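Local coordinates for protein putative N-acetylmuramoyl-L-alanine amidase,autolysin cwp6 (Peptoclostridium difficile, PDB 5J72) that probably cleaves the bond between N-acetylmuramic acid and L-alanine in peptidoglycan as a zinc-dependent autolysin attached to the cell wall through its CWB2 modules, at residues A[4-9]-A[384-389]; A[19-24]-A[56-61]; A[26-31]-A[78-83]; A[33-38]-A[46-51]. One frame throughout, in Å; residues are numbered along the deposited sequence. Where two conformers were deposited one is given.

Contact 1 of 4, residues A[4-9]-A[384-389]; sequences NINLQR and AAKLKA. With CA (calcium ion), chain C.
The C-terminal end of helix 375-387, closed by a Schellman motif at Lys388, meets the end of strand 3-7 and the loop that follows, beside a bound calcium ion. Helix ends leave carbonyls without helical partners, and two side chains use them. Gln8, extended from the backbone, gives NE2 to Lys386 O at 3.0 Å, nearly in its own amide plane, while its OE1 takes Asn19 N. Arg9 turns the edge of its guanidinium to Leu387 O, NH2 at 2.9 Å and on a lone pair; the bond from NH1 is weak. In return Lys386, long enough to run back along the strand, brings NZ to Leu7 O (3.2 Å) from above the carbonyl plane. NZ also lies 3.0 Å from Asn6 OD1, the oxygen that binds calcium at 2.6 Å, and binds water 3 of that ion. Positive phi at Lys388 (55°), with Ala389 N bonded to Ala384 O and Lys388 N to Ala385 O, marks a Schellman helix terminus, here tying the N-terminal domain to a CWB2 module.

Contact 2 of 4, residues A[19-24]-A[56-61]; sequences NASVKF and SYEGVI
Tyr57, Ala20 and Ser56 lose most surface where strands 19-24 and 56-61 run antiparallel. Tyr57 forms a hydrogen-bonded pair with Val22: Tyr57 N reaches Val22 O at 2.8 Å, almost straight (177°), and Val22 N returns to Tyr57 O. With CG set beside its backbone N (chi1 -72°), the tyrosine ring has Val22 O at its edge and Phe24 obliquely near, Phe24 CD1 to Tyr57 CD1 4.2 Å; Tyr57 OH bonds Ala30 O. A large aromatic suits this buried face, which also holds Val22 and is met by Ile33 of strand 30-39. Ala20 pairs with Gly59 by the same two-bond pattern, Ala20 N to Gly59 O 2.8 Å. The methyl of Ala20, small enough to let the end of Ile61 come close, has CB 4.0 Å from Ile61 CD1. On the other face Ser56 sets its small hydroxyl alongside the chain of Lys23, OG 3.6 Å from both Lys23 CB and Lys23 CE, as the lysine bends to carry NZ to a salt bridge with Asp55. Between the bonded pairs, Ser21 CA comes 3.2 Å from Tyr57 O. Aromatic and aliphatic groups thus go to the core, hydroxyls and charges to the more polar face.

Contact 3 of 4, residues A[26-31]-A[78-83]; sequences EKLNAD and IKINGK
The methyl of Ala30 rests over one face of the flat peptide between Asn81 and Gly82, displaced past the C-N bond, with CB 3.7 Å from Gly82 N. The carbonyl of that peptide, Asn81 O, accepts from water 7, which also takes the N-H of Asp31. In the side chain of the same residue, ND2 of Asn81 bonds Ser32 OG and Thr34 OG1. A small methyl is what such a close approach to a peptide plane allows. Near here the chain of strand 72-82 turns: Asn81 is the centre of an inverse gamma turn, closed by a weak bond from Gly82 N to Ile80 O, while the chain at 26-31 leads in to a corner at Asp31. Ile80 supplies the apolar half. Its CG2, anti to the backbone N, touches Ala30 CB at 3.6 Å, and its CD1 meets Leu28 CD1 at 4.0 Å, the two side chains crossing at about a right angle. Branching at CB lets Ile80 serve both neighbours at once. Asn29 has positive phi and psi (61° and 51°), a conformation asparagine tolerates well, and its carbonyl O accepts from water 6 at 2.8 Å, which in turn accepts from Lys83 N at 2.8 Å.

Contact 4 of 4, residues A[33-38]-A[46-51]; sequences ITLNFM and ATLNYN
Ile33 and Leu35 pair with Leu48 and Ala46 through four backbone hydrogen bonds, two to each hydrogen-bonded pair. Leu48 N reaches Ile33 O at 2.8 Å and Leu35 N reaches Ala46 O at 2.9 Å; the two return bonds are a little longer. Weaker CA-H...O contacts fill the interval, Thr47 CA to Ile33 O and Thr34 CA to Ala46 O, both 3.4 Å. The polar side-chain contact belongs to the non-hydrogen-bonded pair between them. Thr34 and Thr47 both place OG1 beside the backbone N, and the two hydroxyls share a hydrogen bond of 3.2 Å. Thr34 OG1 is bonded chiefly by Asn81 ND2, which links the pair to strand 72-82. Threonine, whose CB carries a methyl and a hydroxyl, suits an extended strand on this more exposed face. Apolar contacts occupy the opposite, buried face. Ile33 holds CG1 between its N and carbonyl carbon (chi1 62°), where it lies 4.0 Å from Leu48 CB. Leu35 faces the short Ala46 and reaches diagonally along the ribbon instead, CD1 to Leu48 CD1 3.8 Å, the side chains about perpendicular. Val22 and Tyr57 border this same apolar face. A hydrogen-bonded pairing with a polar and an apolar face, its strands 153° apart, is typical of a twisted antiparallel beta hairpin, here strands 30-39 and 42-51.

Contacts 2, 3 and 4 all lie in the N-terminal domain, whereas contact 1 carries that domain across to helix 375-387 of a CWB2 module, 375 residues on. Along the chain contact 4 is nested within both 2 and 3, these two cross each other, and contact 1 encloses all three. Strand order 3-7, 16-24, 56-63, 42-51, 30-39, 72-82 leads from contact 1 through 2 and 4 to 3. Centres of contacts 2 and 4 are about 7 Å apart, those of 1 and 2 about 11 Å, and those of 1 and 3 about 24 Å. Antiparallel strand pairing therefore connects the calcium-bearing domain interface with the far end of the domain.

Contact 1 of 4, residues A[4-9]-A[384-389]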
loop_
_atom_site.group_PDB
_atom_site.type_symbol
_atom_site.label_atom_id
_atom_site.label_comp_id
_atom_site.label_asym_id
_atom_site.label_seq_id
_atom_site.Cartn_x
_atom_site.Cartn_y
_atom_site.Cartn_z
ATOM N N ASN A 4 -26.165 -16.744 -11.750
ATOM C CA ASN A 4 -25.399 -15.796 -10.950
ATOM C C ASN A 4 -24.304 -15.268 -11.884
ATOM O O ASN A 4 -23.638 -16.082 -12.534
ATOM C CB ASN A 4 -24.725 -16.484 -9.730
ATOM C CG ASN A 4 -23.919 -15.408 -8.940
ATOM O OD1 ASN A 4 -22.694 -15.199 -9.186
ATOM N ND2 ASN A 4 -24.534 -14.628 -8.048
ATOM N N ILE A 5 -24.121 -13.967 -11.977
ATOM C CA ILE A 5 -23.058 -13.450 -12.853
ATOM C C ILE A 5 -22.015 -12.727 -11.946
ATOM O O ILE A 5 -22.361 -11.732 -11.308
ATOM C CB ILE A 5 -23.692 -12.439 -13.834
ATOM C CG1 ILE A 5 -24.678 -13.150 -14.777
ATOM C CG2 ILE A 5 -22.615 -11.761 -14.659
ATOM C CD1 ILE A 5 -25.485 -12.095 -15.661
ATOM N N ASN A 6 -20.798 -13.149 -11.973
ATOM C CA ASN A 6 -19.779 -12.530 -11.105
ATOM C C ASN A 6 -18.723 -11.829 -11.956
ATOM O O ASN A 6 -17.922 -12.522 -12.606
ATOM C CB ASN A 6 -19.104 -13.624 -10.296
ATOM C CG ASN A 6 -18.086 -13.011 -9.302
ATOM O OD1 ASN A 6 -18.245 -11.865 -8.816
ATOM N ND2 ASN A 6 -17.065 -13.717 -8.894
ATOM N N LEU A 7 -18.739 -10.487 -11.960
ATOM C CA LEU A 7 -17.779 -9.706 -12.752
ATOM C C LEU A 7 -16.684 -9.205 -11.800
ATOM O O LEU A 7 -16.984 -8.739 -10.695
ATOM C CB LEU A 7 -18.466 -8.477 -13.396
ATOM C CG LEU A 7 -19.611 -8.874 -14.375
ATOM C CD1 LEU A 7 -20.142 -7.536 -15.044
ATOM C CD2 LEU A 7 -19.115 -9.908 -15.420
ATOM N N GLN A 8 -15.447 -9.307 -12.226
ATOM C CA GLN A 8 -14.350 -8.865 -11.303
ATOM C C GLN A 8 -14.286 -7.337 -11.073
ATOM O O GLN A 8 -14.131 -6.872 -9.919
ATOM C CB GLN A 8 -13.037 -9.367 -11.855
ATOM C CG GLN A 8 -11.799 -8.875 -11.013
ATOM C CD GLN A 8 -10.519 -9.346 -11.668
ATOM O OE1 GLN A 8 -10.453 -9.497 -12.884
ATOM N NE2 GLN A 8 -9.433 -9.549 -10.850
ATOM N N ARG A 9 -14.452 -6.537 -12.158
ATOM C CA ARG A 9 -14.274 -5.057 -12.108
ATOM C C ARG A 9 -15.478 -4.344 -12.594
ATOM O O ARG A 9 -16.059 -4.771 -13.578
ATOM C CB ARG A 9 -13.154 -4.607 -13.087
ATOM C CG ARG A 9 -11.895 -5.460 -13.073
ATOM C CD ARG A 9 -10.624 -4.689 -13.524
ATOM N NE ARG A 9 -9.526 -5.686 -13.540
ATOM C CZ ARG A 9 -8.758 -6.013 -12.492
ATOM N NH1 ARG A 9 -7.849 -6.966 -12.600
ATOM N NH2 ARG A 9 -8.880 -5.372 -11.350
ATOM N N ALA A 384 -9.791 -5.043 -2.660
ATOM C CA ALA A 384 -8.439 -5.084 -3.242
ATOM C C ALA A 384 -8.126 -6.556 -3.665
ATOM O O ALA A 384 -7.577 -6.858 -4.723
ATOM C CB ALA A 384 -7.429 -4.618 -2.151
ATOM N N ALA A 385 -8.515 -7.514 -2.799
ATOM C CA ALA A 385 -8.235 -8.922 -3.145
ATOM C C ALA A 385 -9.033 -9.352 -4.438
ATOM O O ALA A 385 -8.490 -10.021 -5.291
ATOM C CB ALA A 385 -8.707 -9.803 -2.006
ATOM N N LYS A 386 -10.293 -8.977 -4.522
ATOM C CA LYS A 386 -11.158 -9.293 -5.706
ATOM C C LYS A 386 -10.504 -8.677 -7.003
ATOM O O LYS A 386 -10.405 -9.317 -8.040
ATOM C CB LYS A 386 -12.544 -8.631 -5.471
ATOM C CG LYS A 386 -13.539 -8.915 -6.651
ATOM C CD LYS A 386 -14.916 -8.283 -6.299
ATOM C CE LYS A 386 -15.862 -8.376 -7.514
ATOM N NZ LYS A 386 -16.310 -9.781 -7.799
ATOM N N LEU A 387 -10.058 -7.449 -6.899
ATOM C CA LEU A 387 -9.415 -6.741 -8.033
ATOM C C LEU A 387 -7.967 -7.183 -8.281
ATOM O O LEU A 387 -7.371 -6.787 -9.301
ATOM C CB LEU A 387 -9.401 -5.220 -7.729
ATOM C CG LEU A 387 -10.785 -4.604 -7.531
ATOM C CD1 LEU A 387 -10.640 -3.100 -7.133
ATOM C CD2 LEU A 387 -11.609 -4.805 -8.900
ATOM N N LYS A 388 -7.385 -7.995 -7.360
ATOM C CA LYS A 388 -6.003 -8.479 -7.405
ATOM C C LYS A 388 -5.065 -7.244 -7.526
ATOM O O LYS A 388 -4.189 -7.197 -8.418
ATOM C CB LYS A 388 -5.804 -9.500 -8.519
ATOM C CG LYS A 388 -6.762 -10.728 -8.337
ATOM C CD LYS A 388 -6.417 -11.751 -9.440
ATOM C CE LYS A 388 -7.236 -13.047 -9.447
ATOM N NZ LYS A 388 -7.335 -13.622 -8.101
ATOM N N ALA A 389 -5.279 -6.292 -6.650
ATOM C CA ALA A 389 -4.595 -4.993 -6.614
ATOM C C ALA A 389 -4.129 -4.667 -5.186
ATOM O O ALA A 389 -4.696 -5.139 -4.212
ATOM C CB ALA A 389 -5.543 -3.880 -7.087
HETATM CA CA CA C . -19.922 -11.270 -6.858
HETATM O O HOH W 1 -21.628 -12.265 -8.223
HETATM O O HOH W 2 -4.829 -7.460 -11.083
HETATM O O HOH W 3 -18.206 -10.317 -5.657
HETATM O O HOH W 4 -20.081 -9.113 -7.713
HETATM O O HOH W 5 -21.632 -11.006 -5.669
#

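Contact 2 of 4, residues A[19-24]-A[56-61]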
loop_
_atom_site.group_PDB
_atom_site.type_symbol
_atom_site.label_atom_id
_atom_site.label_comp_id
_atom_site.label_asym_id
_atom_site.label_seq_id
_atom_site.Cartn_x
_atom_site.Cartn_y
_atom_site.Cartn_z
ATOM N N ASN A 19 -12.049 -10.682 -14.984
ATOM C CA ASN A 19 -12.509 -12.054 -14.999
ATOM C C ASN A 19 -14.026 -12.116 -14.818
ATOM O O ASN A 19 -14.583 -11.388 -13.989
ATOM C CB ASN A 19 -11.849 -12.885 -13.845
ATOM C CG ASN A 19 -10.365 -12.958 -13.981
ATOM O OD1 ASN A 19 -9.864 -12.993 -15.111
ATOM N ND2 ASN A 19 -9.605 -13.003 -12.892
ATOM N N ALA A 20 -14.686 -13.016 -15.542
ATOM C CA ALA A 20 -16.143 -13.173 -15.406
ATOM C C ALA A 20 -16.473 -14.632 -15.185
ATOM O O ALA A 20 -15.879 -15.526 -15.809
ATOM C CB ALA A 20 -16.863 -12.718 -16.677
ATOM N N SER A 21 -17.427 -14.866 -14.331
ATOM C CA SER A 21 -17.865 -16.207 -14.035
ATOM C C SER A 21 -19.407 -16.206 -13.994
ATOM O O SER A 21 -19.995 -15.391 -13.256
ATOM C CB SER A 21 -17.266 -16.608 -12.679
ATOM O OG SER A 21 -17.865 -17.790 -12.183
ATOM N N VAL A 22 -20.052 -17.071 -14.786
ATOM C CA VAL A 22 -21.490 -17.234 -14.789
ATOM C C VAL A 22 -21.865 -18.680 -14.377
ATOM O O VAL A 22 -21.354 -19.648 -14.951
ATOM C CB VAL A 22 -22.081 -16.906 -16.160
ATOM C CG1 VAL A 22 -23.583 -17.128 -16.145
ATOM C CG2 VAL A 22 -21.782 -15.438 -16.500
ATOM N N LYS A 23 -22.764 -18.812 -13.404
ATOM C CA LYS A 23 -23.154 -20.136 -12.931
ATOM C C LYS A 23 -24.628 -20.304 -13.132
ATOM O O LYS A 23 -25.380 -19.396 -12.728
ATOM C CB LYS A 23 -22.810 -20.235 -11.422
ATOM C CG LYS A 23 -22.977 -21.675 -10.872
ATOM C CD LYS A 23 -22.258 -21.793 -9.493
ATOM C CE LYS A 23 -21.272 -22.931 -9.457
ATOM N NZ LYS A 23 -21.926 -24.213 -9.817
ATOM N N PHE A 24 -25.065 -21.388 -13.766
ATOM C CA PHE A 24 -26.496 -21.643 -13.967
ATOM C C PHE A 24 -26.930 -22.828 -13.084
ATOM O O PHE A 24 -26.171 -23.791 -12.998
ATOM C CB PHE A 24 -26.848 -22.105 -15.406
ATOM C CG PHE A 24 -26.817 -20.983 -16.411
ATOM C CD1 PHE A 24 -25.609 -20.494 -16.889
ATOM C CD2 PHE A 24 -27.994 -20.442 -16.905
ATOM C CE1 PHE A 24 -25.585 -19.486 -17.853
ATOM C CE2 PHE A 24 -27.972 -19.416 -17.889
ATOM C CZ PHE A 24 -26.764 -18.956 -18.350
ATOM N N SER A 56 -19.153 -23.926 -13.644
ATOM C CA SER A 56 -19.352 -22.480 -13.967
ATOM C C SER A 56 -18.775 -22.167 -15.360
ATOM O O SER A 56 -17.910 -22.887 -15.817
ATOM C CB SER A 56 -18.543 -21.633 -12.990
ATOM O OG SER A 56 -19.412 -21.182 -11.976
ATOM N N TYR A 57 -19.246 -21.097 -15.998
ATOM C CA TYR A 57 -18.682 -20.687 -17.287
ATOM C C TYR A 57 -17.691 -19.556 -16.883
ATOM O O TYR A 57 -18.100 -18.581 -16.219
ATOM C CB TYR A 57 -19.826 -20.212 -18.198
ATOM C CG TYR A 57 -20.659 -21.395 -18.668
ATOM C CD1 TYR A 57 -21.735 -21.867 -17.910
ATOM C CD2 TYR A 57 -20.359 -22.049 -19.851
ATOM C CE1 TYR A 57 -22.484 -22.963 -18.331
ATOM C CE2 TYR A 57 -21.095 -23.142 -20.278
ATOM C CZ TYR A 57 -22.149 -23.597 -19.515
ATOM O OH TYR A 57 -22.823 -24.719 -19.940
ATOM N N GLU A 58 -16.427 -19.679 -17.275
ATOM C CA GLU A 58 -15.415 -18.730 -16.837
ATOM C C GLU A 58 -14.639 -18.175 -18.008
ATOM O O GLU A 58 -14.377 -18.901 -18.980
ATOM C CB GLU A 58 -14.373 -19.469 -15.927
ATOM C CG GLU A 58 -15.002 -20.041 -14.640
ATOM C CD GLU A 58 -14.009 -20.922 -13.854
ATOM O OE1 GLU A 58 -14.377 -21.400 -12.763
ATOM O OE2 GLU A 58 -12.878 -21.148 -14.337
ATOM N N GLY A 59 -14.250 -16.918 -17.930
ATOM C CA GLY A 59 -13.453 -16.362 -19.009
ATOM C C GLY A 59 -13.092 -14.962 -18.614
ATOM O O GLY A 59 -13.254 -14.526 -17.451
ATOM N N VAL A 60 -12.615 -14.202 -19.621
ATOM C CA VAL A 60 -12.161 -12.854 -19.355
ATOM C C VAL A 60 -12.832 -11.829 -20.274
ATOM O O VAL A 60 -12.924 -12.120 -21.458
ATOM C CB VAL A 60 -10.632 -12.866 -19.630
ATOM C CG1 VAL A 60 -10.070 -11.417 -19.513
ATOM C CG2 VAL A 60 -9.901 -13.845 -18.630
ATOM N N ILE A 61 -13.327 -10.699 -19.775
ATOM C CA ILE A 61 -13.863 -9.675 -20.671
ATOM C C ILE A 61 -12.642 -8.762 -20.978
ATOM O O ILE A 61 -11.943 -8.344 -20.056
ATOM C CB ILE A 61 -15.001 -8.850 -19.977
ATOM C CG1 ILE A 61 -16.191 -9.808 -19.602
ATOM C CG2 ILE A 61 -15.468 -7.703 -20.939
ATOM C CD1 ILE A 61 -17.098 -9.148 -18.499
#

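Contact 3 of 4, residues A[26-31]-A[78-83]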
loop_
_atom_site.group_PDB
_atom_site.type_symbol
_atom_site.label_atom_id
_atom_site.label_comp_id
_atom_site.label_asym_id
_atom_site.label_seq_id
_atom_site.Cartn_x
_atom_site.Cartn_y
_atom_site.Cartn_z
ATOM N N GLU A 26 -29.390 -24.743 -13.878
ATOM C CA GLU A 26 -29.667 -25.720 -14.902
ATOM C C GLU A 26 -28.394 -26.250 -15.616
ATOM O O GLU A 26 -27.445 -25.486 -15.843
ATOM C CB GLU A 26 -30.589 -25.084 -15.933
ATOM C CG GLU A 26 -31.077 -26.084 -16.980
ATOM C CD GLU A 26 -31.930 -25.431 -18.086
ATOM O OE1 GLU A 26 -32.387 -26.161 -18.958
ATOM O OE2 GLU A 26 -32.132 -24.215 -18.093
ATOM N N LYS A 27 -28.355 -27.553 -15.953
ATOM C CA LYS A 27 -27.231 -28.124 -16.728
ATOM C C LYS A 27 -27.608 -27.799 -18.192
ATOM O O LYS A 27 -28.667 -28.193 -18.679
ATOM C CB LYS A 27 -27.077 -29.659 -16.474
ATOM N N LEU A 28 -26.755 -27.034 -18.889
ATOM C CA LEU A 28 -27.121 -26.565 -20.235
ATOM C C LEU A 28 -26.658 -27.415 -21.380
ATOM O O LEU A 28 -27.129 -27.184 -22.504
ATOM C CB LEU A 28 -26.546 -25.142 -20.431
ATOM C CG LEU A 28 -26.966 -24.118 -19.339
ATOM C CD1 LEU A 28 -26.342 -22.723 -19.656
ATOM C CD2 LEU A 28 -28.506 -23.977 -19.252
ATOM N N ASN A 29 -25.758 -28.342 -21.160
ATOM C CA ASN A 29 -25.259 -29.143 -22.281
ATOM C C ASN A 29 -24.584 -28.217 -23.306
ATOM O O ASN A 29 -24.863 -28.261 -24.496
ATOM C CB ASN A 29 -26.398 -29.941 -22.943
ATOM C CG ASN A 29 -25.867 -30.941 -23.968
ATOM O OD1 ASN A 29 -24.730 -31.424 -23.860
ATOM N ND2 ASN A 29 -26.632 -31.291 -25.009
ATOM N N ALA A 30 -23.680 -27.383 -22.838
ATOM C CA ALA A 30 -23.012 -26.447 -23.746
ATOM C C ALA A 30 -21.647 -26.154 -23.191
ATOM O O ALA A 30 -21.502 -25.881 -21.996
ATOM C CB ALA A 30 -23.840 -25.158 -23.840
ATOM N N ASP A 31 -20.640 -26.184 -24.054
ATOM C CA ASP A 31 -19.285 -25.930 -23.635
ATOM C C ASP A 31 -18.957 -24.455 -23.365
ATOM O O ASP A 31 -17.940 -24.165 -22.741
ATOM C CB ASP A 31 -18.308 -26.399 -24.709
ATOM C CG ASP A 31 -18.306 -27.905 -24.886
ATOM O OD1 ASP A 31 -18.661 -28.622 -23.914
ATOM O OD2 ASP A 31 -17.956 -28.359 -25.986
ATOM N N ILE A 78 -27.339 -13.261 -23.152
ATOM C CA ILE A 78 -26.399 -14.369 -23.044
ATOM C C ILE A 78 -26.795 -15.389 -24.068
ATOM O O ILE A 78 -27.975 -15.776 -24.113
ATOM C CB ILE A 78 -26.479 -15.016 -21.620
ATOM C CG1 ILE A 78 -25.994 -14.018 -20.580
ATOM C CG2 ILE A 78 -25.612 -16.296 -21.620
ATOM C CD1 ILE A 78 -26.130 -14.536 -19.091
ATOM N N LYS A 79 -25.843 -15.837 -24.891
ATOM C CA LYS A 79 -26.165 -16.844 -25.865
ATOM C C LYS A 79 -25.525 -18.158 -25.380
ATOM O O LYS A 79 -24.331 -18.151 -25.062
ATOM C CB LYS A 79 -25.548 -16.498 -27.263
ATOM C CG LYS A 79 -25.838 -17.620 -28.299
ATOM C CD LYS A 79 -25.510 -17.168 -29.763
ATOM C CE LYS A 79 -25.457 -18.332 -30.706
ATOM N NZ LYS A 79 -25.375 -17.856 -32.123
ATOM N N ILE A 80 -26.301 -19.229 -25.325
ATOM C CA ILE A 80 -25.782 -20.535 -24.902
ATOM C C ILE A 80 -25.348 -21.298 -26.128
ATOM O O ILE A 80 -26.177 -21.602 -26.988
ATOM C CB ILE A 80 -26.897 -21.229 -24.124
ATOM C CG1 ILE A 80 -27.283 -20.330 -22.906
ATOM C CG2 ILE A 80 -26.443 -22.644 -23.696
ATOM C CD1 ILE A 80 -28.640 -20.723 -22.247
ATOM N N ASN A 81 -24.066 -21.580 -26.221
ATOM C CA ASN A 81 -23.543 -22.209 -27.438
ATOM C C ASN A 81 -23.636 -23.778 -27.407
ATOM O O ASN A 81 -22.581 -24.413 -27.434
ATOM C CB ASN A 81 -22.088 -21.751 -27.632
ATOM C CG ASN A 81 -21.959 -20.225 -27.725
ATOM O OD1 ASN A 81 -22.763 -19.584 -28.451
ATOM N ND2 ASN A 81 -21.012 -19.568 -27.017
ATOM N N GLY A 82 -24.817 -24.382 -27.345
ATOM C CA GLY A 82 -24.892 -25.849 -27.408
ATOM C C GLY A 82 -24.450 -26.374 -28.768
ATOM O O GLY A 82 -24.452 -25.640 -29.756
ATOM N N LYS A 83 -24.074 -27.649 -28.842
ATOM C CA LYS A 83 -23.639 -28.274 -30.108
ATOM C C LYS A 83 -24.791 -28.339 -31.114
ATOM O O LYS A 83 -24.625 -27.943 -32.274
ATOM C CB LYS A 83 -23.133 -29.709 -29.864
ATOM C CG LYS A 83 -22.496 -30.329 -31.110
ATOM C CD LYS A 83 -21.968 -31.753 -30.828
ATOM C CE LYS A 83 -22.998 -32.797 -31.229
ATOM N NZ LYS A 83 -22.487 -34.180 -31.041
HETATM O O HOH W 6 -23.874 -29.487 -26.777
HETATM O O HOH W 7 -21.171 -26.885 -26.747
#

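Contact 4 of 4, residues A[33-38]-A[46-51]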
loop_
_atom_site.group_PDB
_atom_site.type_symbol
_atom_site.label_atom_id
_atom_site.label_comp_id
_atom_site.label_asym_id
_atom_site.label_seq_id
_atom_site.Cartn_x
_atom_site.Cartn_y
_atom_site.Cartn_z
ATOM N N ILE A 33 -20.684 -20.039 -23.263
ATOM C CA ILE A 33 -21.760 -19.041 -23.424
ATOM C C ILE A 33 -21.085 -17.755 -23.852
ATOM O O ILE A 33 -19.895 -17.575 -23.615
ATOM C CB ILE A 33 -22.568 -18.770 -22.154
ATOM C CG1 ILE A 33 -21.626 -18.194 -21.055
ATOM C CG2 ILE A 33 -23.253 -20.113 -21.685
ATOM C CD1 ILE A 33 -22.450 -17.911 -19.778
ATOM N N THR A 34 -21.843 -16.847 -24.473
ATOM C CA THR A 34 -21.325 -15.577 -24.916
ATOM C C THR A 34 -22.165 -14.472 -24.315
ATOM O O THR A 34 -23.378 -14.473 -24.451
ATOM C CB THR A 34 -21.369 -15.484 -26.430
ATOM O OG1 THR A 34 -20.566 -16.529 -26.938
ATOM C CG2 THR A 34 -20.765 -14.154 -26.951
ATOM N N LEU A 35 -21.507 -13.537 -23.639
ATOM C CA LEU A 35 -22.207 -12.393 -23.027
ATOM C C LEU A 35 -22.087 -11.274 -24.036
ATOM O O LEU A 35 -20.961 -11.069 -24.580
ATOM C CB LEU A 35 -21.471 -12.006 -21.762
ATOM C CG LEU A 35 -22.000 -12.767 -20.489
ATOM C CD1 LEU A 35 -21.824 -14.299 -20.645
ATOM C CD2 LEU A 35 -21.213 -12.193 -19.274
ATOM N N ASN A 36 -23.192 -10.559 -24.295
ATOM C CA ASN A 36 -23.126 -9.427 -25.216
ATOM C C ASN A 36 -23.456 -8.192 -24.406
ATOM O O ASN A 36 -24.429 -8.163 -23.665
ATOM C CB ASN A 36 -24.124 -9.615 -26.380
ATOM C CG ASN A 36 -24.105 -8.425 -27.286
ATOM O OD1 ASN A 36 -24.824 -7.428 -26.994
ATOM N ND2 ASN A 36 -23.229 -8.375 -28.337
ATOM N N PHE A 37 -22.601 -7.152 -24.534
ATOM C CA PHE A 37 -22.861 -5.869 -23.856
ATOM C C PHE A 37 -22.941 -4.791 -24.922
ATOM O O PHE A 37 -22.415 -4.993 -26.024
ATOM C CB PHE A 37 -21.624 -5.483 -22.989
ATOM C CG PHE A 37 -21.233 -6.546 -21.972
ATOM C CD1 PHE A 37 -20.325 -7.539 -22.297
ATOM C CD2 PHE A 37 -21.762 -6.541 -20.712
ATOM C CE1 PHE A 37 -19.946 -8.507 -21.355
ATOM C CE2 PHE A 37 -21.386 -7.519 -19.757
ATOM C CZ PHE A 37 -20.484 -8.480 -20.103
ATOM N N MET A 38 -23.528 -3.618 -24.586
ATOM C CA MET A 38 -23.496 -2.512 -25.540
ATOM C C MET A 38 -23.233 -1.255 -24.782
ATOM O O MET A 38 -23.684 -1.112 -23.633
ATOM C CB MET A 38 -24.875 -2.251 -26.241
ATOM C CG MET A 38 -25.306 -3.398 -27.163
ATOM S SD MET A 38 -24.445 -3.423 -28.786
ATOM C CE MET A 38 -25.230 -1.979 -29.625
ATOM N N ALA A 46 -17.889 -11.364 -24.798
ATOM C CA ALA A 46 -16.893 -12.212 -24.128
ATOM C C ALA A 46 -17.422 -13.627 -24.138
ATOM O O ALA A 46 -18.626 -13.847 -23.868
ATOM C CB ALA A 46 -16.683 -11.767 -22.698
ATOM N N THR A 47 -16.560 -14.603 -24.452
ATOM C CA THR A 47 -17.009 -16.001 -24.452
ATOM C C THR A 47 -16.456 -16.666 -23.202
ATOM O O THR A 47 -15.272 -16.540 -22.923
ATOM C CB THR A 47 -16.571 -16.680 -25.757
ATOM O OG1 THR A 47 -17.421 -16.109 -26.750
ATOM C CG2 THR A 47 -16.815 -18.210 -25.756
ATOM N N LEU A 48 -17.330 -17.340 -22.427
ATOM C CA LEU A 48 -16.922 -17.982 -21.167
ATOM C C LEU A 48 -17.048 -19.478 -21.361
ATOM O O LEU A 48 -18.098 -19.950 -21.815
ATOM C CB LEU A 48 -17.867 -17.471 -20.033
ATOM C CG LEU A 48 -18.040 -15.934 -19.989
ATOM C CD1 LEU A 48 -18.835 -15.643 -18.763
ATOM C CD2 LEU A 48 -16.650 -15.192 -19.946
ATOM N N ASN A 49 -15.996 -20.231 -21.033
ATOM C CA ASN A 49 -15.984 -21.688 -21.225
ATOM C C ASN A 49 -16.311 -22.450 -19.967
ATOM O O ASN A 49 -15.856 -22.082 -18.900
ATOM C CB ASN A 49 -14.603 -22.071 -21.660
ATOM C CG ASN A 49 -14.339 -21.478 -23.025
ATOM O OD1 ASN A 49 -13.489 -20.605 -23.147
ATOM N ND2 ASN A 49 -15.036 -21.886 -24.071
ATOM N N TYR A 50 -17.072 -23.533 -20.114
ATOM C CA TYR A 50 -17.484 -24.344 -18.994
ATOM C C TYR A 50 -16.294 -24.992 -18.267
ATOM O O TYR A 50 -15.427 -25.601 -18.903
ATOM C CB TYR A 50 -18.440 -25.412 -19.496
ATOM C CG TYR A 50 -19.111 -26.132 -18.347
ATOM C CD1 TYR A 50 -20.023 -25.480 -17.525
ATOM C CD2 TYR A 50 -18.833 -27.475 -18.084
ATOM C CE1 TYR A 50 -20.649 -26.147 -16.468
ATOM C CE2 TYR A 50 -19.462 -28.153 -17.042
ATOM C CZ TYR A 50 -20.362 -27.493 -16.240
ATOM O OH TYR A 50 -20.938 -28.193 -15.217
ATOM N N ASN A 51 -16.282 -24.879 -16.958
ATOM C CA ASN A 51 -15.209 -25.461 -16.151
ATOM C C ASN A 51 -15.912 -26.488 -15.247
ATOM O O ASN A 51 -16.641 -26.101 -14.345
ATOM C CB ASN A 51 -14.475 -24.374 -15.380
ATOM C CG ASN A 51 -13.427 -24.930 -14.387
ATOM O OD1 ASN A 51 -13.335 -26.143 -14.180
ATOM N ND2 ASN A 51 -12.675 -24.109 -13.680
#